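Local coordinates for ferric iron-binding protein HitA (Pseudomonas aeruginosa PAO1, PDB 6IWF), which binds ferric iron, probably as a periplasmic solute-binding protein for iron uptake, and is involved in gallium internalization, at residues Gly94-Leu106 against Pro220-Leu232. Numbering follows the deposited sequence.
Sequences GDWIGITARTRVL and PGALVTVSGAAVL
With chi1 of 66° in Thr-100 and 73° in Ser-227, both hydroxyls tuck between their own backbone N and carbonyl carbon, and Ser-227 OG donates to Thr-100 OG1 across 2.9 Å. These residues belong to two long antiparallel strands, consistent with the hinge strands that join the two lobes of a class II periplasmic binding protein. A beta bulge interrupts the ladder here: Ile-99 N bonds to Ser-227 O at 2.8 Å, whereas Ser-227 N bonds to the carbonyl of the next residue, Thr-100. Hydroxyl residues suit this spot because they link into a chain of bonds, Ser-227 OG to Thr-100 OG1, which is also hydrogen-bonded to Glu-263 OE2.

Arg-102 begins with a similar first torsion (72°) and bends again further along, so its aliphatic part crosses Thr-225, with CD 3.4 Å from OG1, and its guanidinium meets Ser-227 at its edge, OG lying in the plane. NH1 forms a salt bridge with Glu-263. The long side chain thereby reaches the neighbourhood of Glu-60 and Tyr-196, iron ligands of this protein, and its charge may affect the electrostatics there.

Gly-98 and Gly-228 form a non-hydrogen-bonded pair; glycine suits position 228 because the place a beta carbon would take is already crowded by Ile-97 O and by CE3 of the Trp-96 ring. Small Ala-230 fits against Trp-96, CB to CB 3.9 Å. On the opposite side of the sheet from Arg-102, Ala-101 packs its methyl on Val-224 CG1. Beyond the bond from Arg-104 N to Leu-223 O, the ladder is continued by a water donating to Val-105 O and Gly-221 O, 3.0 Å from each.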
ATOM      1  N   GLY A  94      -1.874  -2.582 -19.218  1.00 12.58           N
ATOM      2  CA  GLY A  94      -2.589  -3.787 -18.838  1.00 12.05           C
ATOM      3  C   GLY A  94      -1.713  -4.939 -18.406  1.00 11.03           C
ATOM      4  O   GLY A  94      -2.112  -6.098 -18.567  1.00 12.25           O
ATOM      5  N   ASP A  95      -0.524  -4.663 -17.863  1.00  9.55           N
ATOM      6  CA  ASP A  95       0.368  -5.730 -17.420  1.00  9.18           C
ATOM      7  C   ASP A  95       0.563  -5.744 -15.912  1.00  7.22           C
ATOM      8  O   ASP A  95       1.470  -6.410 -15.420  1.00  7.91           O
ATOM      9  CB  ASP A  95       1.727  -5.650 -18.127  1.00 11.97           C
ATOM     10  CG  ASP A  95       2.269  -4.242 -18.206  1.00 14.53           C
ATOM     11  OD1 ASP A  95       1.688  -3.328 -17.577  1.00 15.30           O
ATOM     12  OD2 ASP A  95       3.288  -4.052 -18.914  1.00 15.89           O
ATOM     13  N   TRP A  96      -0.246  -5.003 -15.169  1.00  7.74           N
ATOM     14  CA  TRP A  96      -0.401  -5.273 -13.749  1.00  6.77           C
ATOM     15  C   TRP A  96      -1.784  -4.783 -13.370  1.00  4.25           C
ATOM     16  O   TRP A  96      -2.408  -4.025 -14.112  1.00  7.00           O
ATOM     17  CB  TRP A  96       0.707  -4.621 -12.903  1.00  7.05           C
ATOM     18  CG  TRP A  96       0.769  -3.135 -12.956  1.00  6.54           C
ATOM     19  CD1 TRP A  96       1.565  -2.378 -13.764  1.00  7.14           C
ATOM     20  CD2 TRP A  96       0.020  -2.212 -12.148  1.00  8.89           C
ATOM     21  NE1 TRP A  96       1.352  -1.040 -13.518  1.00  8.29           N
ATOM     22  CE2 TRP A  96       0.410  -0.911 -12.532  1.00 10.52           C
ATOM     23  CE3 TRP A  96      -0.952  -2.363 -11.153  1.00  8.85           C
ATOM     24  CZ2 TRP A  96      -0.143   0.244 -11.954  1.00  9.75           C
ATOM     25  CZ3 TRP A  96      -1.499  -1.214 -10.573  1.00 12.11           C
ATOM     26  CH2 TRP A  96      -1.086   0.068 -10.975  1.00 11.24           C
ATOM     27  N   ILE A  97      -2.276  -5.236 -12.225  1.00  4.94           N
ATOM     28  CA  ILE A  97      -3.657  -4.953 -11.858  1.00  5.53           C
ATOM     29  C   ILE A  97      -3.752  -4.731 -10.358  1.00  5.76           C
ATOM     30  O   ILE A  97      -3.106  -5.426  -9.569  1.00  5.38           O
ATOM     31  CB  ILE A  97      -4.610  -6.079 -12.318  1.00  7.89           C
ATOM     32  CG1 ILE A  97      -6.057  -5.605 -12.240  1.00  9.09           C
ATOM     33  CG2 ILE A  97      -4.367  -7.378 -11.546  1.00  5.81           C
ATOM     34  CD1 ILE A  97      -6.994  -6.426 -13.144  1.00  9.71           C
ATOM     35  N   GLY A  98      -4.555  -3.745  -9.971  1.00  5.53           N
ATOM     36  CA  GLY A  98      -4.758  -3.475  -8.557  1.00  6.58           C
ATOM     37  C   GLY A  98      -5.605  -4.561  -7.918  1.00  8.08           C
ATOM     38  O   GLY A  98      -6.510  -5.119  -8.542  1.00  9.67           O
ATOM     39  N   ILE A  99      -5.281  -4.878  -6.667  1.00  5.95           N
ATOM     40  CA  ILE A  99      -5.949  -5.932  -5.909  1.00  5.78           C
ATOM     41  C   ILE A  99      -6.747  -5.355  -4.751  1.00  7.79           C
ATOM     42  O   ILE A  99      -7.915  -5.698  -4.564  1.00  8.15           O
ATOM     43  CB  ILE A  99      -4.940  -6.986  -5.407  1.00  7.21           C
ATOM     44  CG1 ILE A  99      -4.121  -7.564  -6.568  1.00  6.65           C
ATOM     45  CG2 ILE A  99      -5.659  -8.084  -4.653  1.00 10.05           C
ATOM     46  CD1 ILE A  99      -4.967  -8.170  -7.681  1.00  8.01           C
ATOM     47  N   THR A 100      -6.117  -4.502  -3.938  1.00  7.54           N
ATOM     48  CA  THR A 100      -6.809  -3.771  -2.884  1.00  4.78           C
ATOM     49  C   THR A 100      -6.319  -2.335  -2.889  1.00  7.34           C
ATOM     50  O   THR A 100      -5.276  -2.019  -3.457  1.00  5.76           O
ATOM     51  CB  THR A 100      -6.572  -4.348  -1.481  1.00  9.29           C
ATOM     52  OG1 THR A 100      -5.192  -4.193  -1.128  1.00  9.56           O
ATOM     53  CG2 THR A 100      -6.986  -5.835  -1.395  1.00 12.49           C
ATOM     54  N   ALA A 101      -7.093  -1.462  -2.249  1.00  5.26           N
ATOM     55  CA  ALA A 101      -6.690  -0.081  -2.020  1.00  6.09           C
ATOM     56  C   ALA A 101      -6.715   0.204  -0.525  1.00  4.69           C
ATOM     57  O   ALA A 101      -7.454  -0.424   0.232  1.00  4.82           O
ATOM     58  CB  ALA A 101      -7.608   0.927  -2.749  1.00  5.42           C
ATOM     59  N   ARG A 102      -5.880   1.143  -0.096  1.00  6.32           N
ATOM     60  CA  ARG A 102      -5.828   1.551   1.301  1.00  6.14           C
ATOM     61  C   ARG A 102      -5.744   3.066   1.344  1.00  7.69           C
ATOM     62  O   ARG A 102      -5.493   3.715   0.324  1.00  5.58           O
ATOM     63  CB  ARG A 102      -4.602   0.985   2.001  1.00 11.44           C
ATOM     64  CG  ARG A 102      -3.408   1.727   1.476  1.00 16.27           C
ATOM     65  CD  ARG A 102      -2.203   0.919   1.320  1.00 20.23           C
ATOM     66  NE  ARG A 102      -2.404  -0.277   0.521  1.00 18.59           N
ATOM     67  CZ  ARG A 102      -1.514  -1.256   0.519  1.00 22.14           C
ATOM     68  NH1 ARG A 102      -1.708  -2.338  -0.202  1.00 26.48           N
ATOM     69  NH2 ARG A 102      -0.419  -1.134   1.265  1.00 23.75           N
ATOM     70  N   THR A 103      -5.872   3.637   2.540  1.00  5.94           N
ATOM     71  CA  THR A 103      -5.826   5.089   2.663  1.00  5.24           C
ATOM     72  C   THR A 103      -4.917   5.510   3.808  1.00  6.22           C
ATOM     73  O   THR A 103      -4.861   4.850   4.852  1.00  7.73           O
ATOM     74  CB  THR A 103      -7.253   5.689   2.859  1.00  7.26           C
ATOM     75  OG1 THR A 103      -7.179   7.124   2.895  1.00 11.50           O
ATOM     76  CG2 THR A 103      -7.934   5.185   4.133  1.00  9.32           C
ATOM     77  N   ARG A 104      -4.213   6.620   3.610  1.00  3.89           N
ATOM     78  CA  ARG A 104      -3.474   7.224   4.706  1.00  4.12           C
ATOM     79  C   ARG A 104      -4.445   7.839   5.704  1.00  6.24           C
ATOM     80  O   ARG A 104      -5.516   8.337   5.337  1.00  5.42           O
ATOM     81  CB  ARG A 104      -2.508   8.295   4.184  1.00  5.88           C
ATOM     82  CG  ARG A 104      -1.545   7.778   3.109  1.00  5.03           C
ATOM     83  CD  ARG A 104      -0.460   6.955   3.711  1.00 17.58           C
ATOM     84  NE  ARG A 104       0.427   7.734   4.577  1.00  9.15           N
ATOM     85  CZ  ARG A 104       1.410   7.166   5.268  1.00 12.84           C
ATOM     86  NH1 ARG A 104       1.596   5.853   5.164  1.00 18.87           N
ATOM     87  NH2 ARG A 104       2.198   7.887   6.042  1.00 13.02           N
ATOM     88  N   VAL A 105      -4.069   7.784   6.975  1.00  5.95           N
ATOM     89  CA  VAL A 105      -4.864   8.336   8.066  1.00  5.14           C
ATOM     90  C   VAL A 105      -3.920   8.990   9.064  1.00  5.42           C
ATOM     91  O   VAL A 105      -2.692   8.918   8.935  1.00  6.24           O
ATOM     92  CB  VAL A 105      -5.723   7.262   8.764  1.00  7.00           C
ATOM     93  CG1 VAL A 105      -6.708   6.655   7.782  1.00  8.58           C
ATOM     94  CG2 VAL A 105      -4.835   6.181   9.377  1.00  6.17           C
ATOM     95  N   LEU A 106      -4.508   9.628  10.076  1.00  4.87           N
ATOM     96  CA  LEU A 106      -3.789  10.133  11.242  1.00  5.46           C
ATOM     97  C   LEU A 106      -4.322   9.371  12.458  1.00  6.25           C
ATOM     98  O   LEU A 106      -5.447   9.615  12.907  1.00  6.75           O
ATOM     99  CB  LEU A 106      -3.976  11.655  11.387  1.00  5.45           C
ATOM    100  CG  LEU A 106      -3.216  12.318  12.541  1.00  6.92           C
ATOM    101  CD1 LEU A 106      -1.718  12.375  12.257  1.00  6.96           C
ATOM    102  CD2 LEU A 106      -3.770  13.724  12.734  1.00  9.02           C
ATOM    103  N   PRO A 220      -3.407  16.165   0.912  1.00  5.28           N
ATOM    104  CA  PRO A 220      -2.394  15.165   0.534  1.00  5.18           C
ATOM    105  C   PRO A 220      -2.355  13.996   1.503  1.00  4.65           C
ATOM    106  O   PRO A 220      -2.061  12.869   1.091  1.00  5.44           O
ATOM    107  CB  PRO A 220      -1.079  15.962   0.530  1.00  6.09           C
ATOM    108  CG  PRO A 220      -1.508  17.391   0.288  1.00  5.83           C
ATOM    109  CD  PRO A 220      -2.837  17.522   1.031  1.00  6.28           C
ATOM    110  N   GLY A 221      -2.697  14.216   2.769  1.00  3.78           N
ATOM    111  CA  GLY A 221      -2.679  13.135   3.726  1.00  4.50           C
ATOM    112  C   GLY A 221      -3.875  12.212   3.665  1.00  3.56           C
ATOM    113  O   GLY A 221      -3.963  11.306   4.495  1.00  4.71           O
ATOM    114  N   ALA A 222      -4.803  12.451   2.725  1.00  3.97           N
ATOM    115  CA  ALA A 222      -5.939  11.575   2.452  1.00  4.54           C
ATOM    116  C   ALA A 222      -5.671  10.653   1.258  1.00  5.09           C
ATOM    117  O   ALA A 222      -6.602  10.057   0.705  1.00  4.63           O
ATOM    118  CB  ALA A 222      -7.203  12.418   2.223  1.00  5.33           C
ATOM    119  N   LEU A 223      -4.400  10.506   0.886  1.00  4.41           N
ATOM    120  CA  LEU A 223      -3.987   9.724  -0.271  1.00  3.83           C
ATOM    121  C   LEU A 223      -4.497   8.289  -0.198  1.00  4.95           C
ATOM    122  O   LEU A 223      -4.389   7.629   0.839  1.00  5.02           O
ATOM    123  CB  LEU A 223      -2.463   9.726  -0.347  1.00  4.97           C
ATOM    124  CG  LEU A 223      -1.839   8.949  -1.495  1.00  5.68           C
ATOM    125  CD1 LEU A 223      -2.150   9.629  -2.822  1.00  7.90           C
ATOM    126  CD2 LEU A 223      -0.297   8.802  -1.274  1.00  5.39           C
ATOM    127  N   VAL A 224      -5.039   7.810  -1.315  1.00  3.91           N
ATOM    128  CA  VAL A 224      -5.393   6.406  -1.486  1.00  4.33           C
ATOM    129  C   VAL A 224      -4.366   5.790  -2.430  1.00  4.61           C
ATOM    130  O   VAL A 224      -4.044   6.380  -3.471  1.00  5.79           O
ATOM    131  CB  VAL A 224      -6.828   6.265  -2.027  1.00  5.39           C
ATOM    132  CG1 VAL A 224      -7.093   4.849  -2.560  1.00  4.80           C
ATOM    133  CG2 VAL A 224      -7.823   6.658  -0.943  1.00  5.55           C
ATOM    134  N   THR A 225      -3.851   4.614  -2.069  1.00  3.23           N
ATOM    135  CA  THR A 225      -2.900   3.878  -2.897  1.00  4.65           C
ATOM    136  C   THR A 225      -3.373   2.438  -3.078  1.00  5.97           C
ATOM    137  O   THR A 225      -4.235   1.946  -2.350  1.00  5.71           O
ATOM    138  CB  THR A 225      -1.483   3.873  -2.292  1.00  8.28           C
ATOM    139  OG1 THR A 225      -1.506   3.274  -0.995  1.00  8.51           O
ATOM    140  CG2 THR A 225      -0.944   5.303  -2.167  1.00  9.15           C
ATOM    141  N   VAL A 226      -2.800   1.742  -4.059  1.00  9.19           N
ATOM    142  CA  VAL A 226      -3.256   0.392  -4.386  1.00  6.84           C
ATOM    143  C   VAL A 226      -2.110  -0.602  -4.239  1.00 12.33           C
ATOM    144  O   VAL A 226      -0.948  -0.281  -4.524  1.00 15.20           O
ATOM    145  CB  VAL A 226      -3.866   0.316  -5.803  1.00 16.15           C
ATOM    146  CG1 VAL A 226      -4.857   1.466  -6.043  1.00 15.84           C
ATOM    147  CG2 VAL A 226      -2.790   0.329  -6.854  1.00 16.17           C
ATOM    148  N   SER A 227      -2.436  -1.799  -3.764  1.00  6.56           N
ATOM    149  CA  SER A 227      -1.568  -2.953  -3.910  1.00  7.12           C
ATOM    150  C   SER A 227      -1.897  -3.624  -5.234  1.00  6.87           C
ATOM    151  O   SER A 227      -3.009  -3.510  -5.742  1.00  9.99           O
ATOM    152  CB  SER A 227      -1.758  -3.961  -2.779  1.00 12.41           C
ATOM    153  OG  SER A 227      -2.991  -4.638  -2.926  1.00 19.94           O
ATOM    154  N   GLY A 228      -0.929  -4.348  -5.782  1.00  8.21           N
ATOM    155  CA  GLY A 228      -1.158  -4.891  -7.106  1.00  8.15           C
ATOM    156  C   GLY A 228      -0.480  -6.221  -7.339  1.00  6.09           C
ATOM    157  O   GLY A 228       0.291  -6.724  -6.520  1.00  7.88           O
ATOM    158  N   ALA A 229      -0.786  -6.791  -8.500  1.00  6.68           N
ATOM    159  CA  ALA A 229      -0.234  -8.085  -8.847  1.00  5.95           C
ATOM    160  C   ALA A 229       0.008  -8.157 -10.343  1.00  4.57           C
ATOM    161  O   ALA A 229      -0.580  -7.415 -11.132  1.00  5.58           O
ATOM    162  CB  ALA A 229      -1.150  -9.237  -8.426  1.00  6.11           C
ATOM    163  N   ALA A 230       0.870  -9.086 -10.725  1.00  6.01           N
ATOM    164  CA  ALA A 230       1.280  -9.191 -12.117  1.00  5.77           C
ATOM    165  C   ALA A 230       1.800 -10.593 -12.375  1.00  4.21           C
ATOM    166  O   ALA A 230       2.275 -11.268 -11.465  1.00  5.60           O
ATOM    167  CB  ALA A 230       2.359  -8.154 -12.467  1.00  5.82           C
ATOM    168  N   VAL A 231       1.692 -11.015 -13.633  1.00  4.51           N
ATOM    169  CA  VAL A 231       2.302 -12.240 -14.148  1.00  6.45           C
ATOM    170  C   VAL A 231       3.645 -11.891 -14.782  1.00  6.52           C
ATOM    171  O   VAL A 231       3.735 -10.944 -15.565  1.00 10.15           O
ATOM    172  CB  VAL A 231       1.377 -12.896 -15.184  1.00  8.84           C
ATOM    173  CG1 VAL A 231       2.073 -14.100 -15.850  1.00  8.59           C
ATOM    174  CG2 VAL A 231       0.060 -13.300 -14.524  1.00  8.32           C
ATOM    175  N   LEU A 232       4.681 -12.675 -14.484  1.00  7.99           N
ATOM    176  CA  LEU A 232       5.991 -12.412 -15.071  1.00 10.32           C
ATOM    177  C   LEU A 232       6.025 -12.913 -16.510  1.00 10.99           C
ATOM    178  O   LEU A 232       5.539 -14.008 -16.810  1.00 13.64           O
ATOM    179  CB  LEU A 232       7.102 -13.077 -14.256  1.00  9.97           C
ATOM    180  CG  LEU A 232       7.573 -12.375 -12.981  1.00 10.63           C
ATOM    181  CD1 LEU A 232       7.988 -10.935 -13.289  1.00 17.45           C
ATOM    182  CD2 LEU A 232       6.527 -12.417 -11.865  1.00 11.67           C
TER
HETATM  183  O   HOH W   1       0.842  -9.108 -15.540  1.00  9.07           O
HETATM  184  O   HOH W   2      -2.468   4.860   1.104  1.00 13.32           O
HETATM  185  O   HOH W   3      -8.730   9.293   2.081  1.00 13.90           O
HETATM  186  O   HOH W   4      -1.930  10.802   6.679  1.00  8.10           O